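Local atomic coordinates of extracellular matrix-binding protein EbhA (Staphylococcus aureus, PDB entry 2DGJ), a protein that probably binds the extracellular matrix as a cell wall-associated adhesin, this rod-like piece of it being built of helices with FIVAR and GA modules. Residues Asp126-Ser131 against Asp182-Leu187. Numbering follows the deposited sequence.
Sequences DGAMNS and DVDNAL
V183 lays its CG1 methyl over the face of the A128-M129 peptide, the other face of which is turned to the inside of its own helix. V183 CG1 is 3.6 Å from A128 O and also touches the methyl CB of A128 at 3.6 Å. The second flat group, the carboxylate of D184, meets A128 CB obliquely, from out of its plane, with OD1 at 4.0 Å; its other oxygen, OD2, is in a salt bridge with K180. A third, the peptide carbonyl of G127, takes S131 N on one face and S131 OG on the opposite one. The hydroxyl bond is 3.2 Å long from S131 OG to G127 O, bent to 142° at the oxygen, and directs the polar end of S131 back to its own helix.

With CG1 of V183 anti to its backbone N (chi1 174°), the CG2 branch is left for M129, a selenomethionine. The bent chain of M129 crosses V183 at about a right angle, SE 3.9 Å from CG2. One turn further on, L187 forks over S131: CD2 lies 3.8 Å from S131 CB, while CD1 approaches S131 O at 3.9 Å.

The segments run nearly parallel, their axes 9.2 Å apart at an angle of 18°, as first and third helices do in an up-down-up three-helix bundle. Helix 153-170 adds I169 and L170 against M129, and L125 of helix 112-135 also packs on V183. At the S131 end, T31 and Q35 of the second subunit pack on S131 and L187, respectively.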
# COMPACT_ATOMS: atom_id res chain seq x y z
N ASP A 126 4.58 0.66 16.92
CA ASP A 126 4.58 1.84 17.78
C ASP A 126 3.18 2.08 18.33
O ASP A 126 3.01 2.46 19.48
CB ASP A 126 5.03 3.07 17.00
CG ASP A 126 5.21 4.29 17.88
OD1 ASP A 126 6.16 4.31 18.69
OD2 ASP A 126 4.39 5.23 17.78
N GLY A 127 2.18 1.86 17.48
CA GLY A 127 0.80 2.05 17.91
C GLY A 127 0.46 1.10 19.04
O GLY A 127 -0.21 1.48 20.00
N ALA A 128 0.91 -0.14 18.92
CA ALA A 128 0.65 -1.15 19.94
C ALA A 128 1.39 -0.82 21.23
O ALA A 128 0.83 -0.96 22.32
CB ALA A 128 1.08 -2.52 19.42
N MSE A 129 2.64 -0.39 21.10
CA MSE A 129 3.44 -0.02 22.26
C MSE A 129 2.73 1.13 22.98
O MSE A 129 2.66 1.16 24.20
CB MSE A 129 4.83 0.44 21.83
CG MSE A 129 5.75 -0.67 21.37
SE MSE A 129 6.26 -1.85 22.82
CE MSE A 129 7.70 -0.80 23.57
N ASN A 130 2.19 2.06 22.20
CA ASN A 130 1.47 3.20 22.74
C ASN A 130 0.28 2.71 23.56
O ASN A 130 -0.02 3.24 24.63
CB ASN A 130 0.99 4.10 21.61
CG ASN A 130 0.35 5.38 22.11
OD1 ASN A 130 -0.79 5.69 21.75
ND2 ASN A 130 1.07 6.13 22.93
N SER A 131 -0.40 1.70 23.04
CA SER A 131 -1.56 1.14 23.71
C SER A 131 -1.16 0.45 25.02
O SER A 131 -1.81 0.62 26.05
CB SER A 131 -2.27 0.14 22.80
OG SER A 131 -2.81 0.77 21.65
N ASP A 182 3.52 -10.15 20.64
CA ASP A 182 3.81 -10.19 22.06
C ASP A 182 3.36 -8.91 22.76
O ASP A 182 2.89 -8.95 23.90
CB ASP A 182 5.31 -10.40 22.30
CG ASP A 182 5.77 -11.79 21.91
OD1 ASP A 182 5.01 -12.76 22.16
OD2 ASP A 182 6.89 -11.93 21.37
N VAL A 183 3.49 -7.78 22.08
CA VAL A 183 3.06 -6.52 22.66
C VAL A 183 1.56 -6.66 22.92
O VAL A 183 1.09 -6.34 24.01
CB VAL A 183 3.29 -5.33 21.70
CG1 VAL A 183 2.69 -4.06 22.28
CG2 VAL A 183 4.78 -5.14 21.47
N ASP A 184 0.84 -7.15 21.92
CA ASP A 184 -0.60 -7.33 22.06
C ASP A 184 -0.92 -8.33 23.16
O ASP A 184 -1.91 -8.17 23.87
CB ASP A 184 -1.23 -7.80 20.74
CG ASP A 184 -1.32 -6.68 19.71
OD1 ASP A 184 -1.44 -5.50 20.12
OD2 ASP A 184 -1.28 -6.97 18.49
N ASN A 185 -0.09 -9.36 23.29
CA ASN A 185 -0.32 -10.35 24.33
C ASN A 185 -0.17 -9.67 25.69
O ASN A 185 -0.96 -9.90 26.60
CB ASN A 185 0.68 -11.50 24.23
CG ASN A 185 0.45 -12.38 23.00
OD1 ASN A 185 -0.68 -12.74 22.69
ND2 ASN A 185 1.53 -12.74 22.32
N ALA A 186 0.85 -8.82 25.80
CA ALA A 186 1.12 -8.09 27.03
C ALA A 186 -0.03 -7.14 27.33
O ALA A 186 -0.47 -7.03 28.47
CB ALA A 186 2.44 -7.32 26.91
N LEU A 187 -0.52 -6.46 26.30
CA LEU A 187 -1.62 -5.52 26.47
C LEU A 187 -2.85 -6.22 27.03
O LEU A 187 -3.44 -5.77 28.02
CB LEU A 187 -1.97 -4.87 25.13
CG LEU A 187 -3.26 -4.06 25.06
CD1 LEU A 187 -3.28 -3.03 26.17
CD2 LEU A 187 -3.37 -3.38 23.70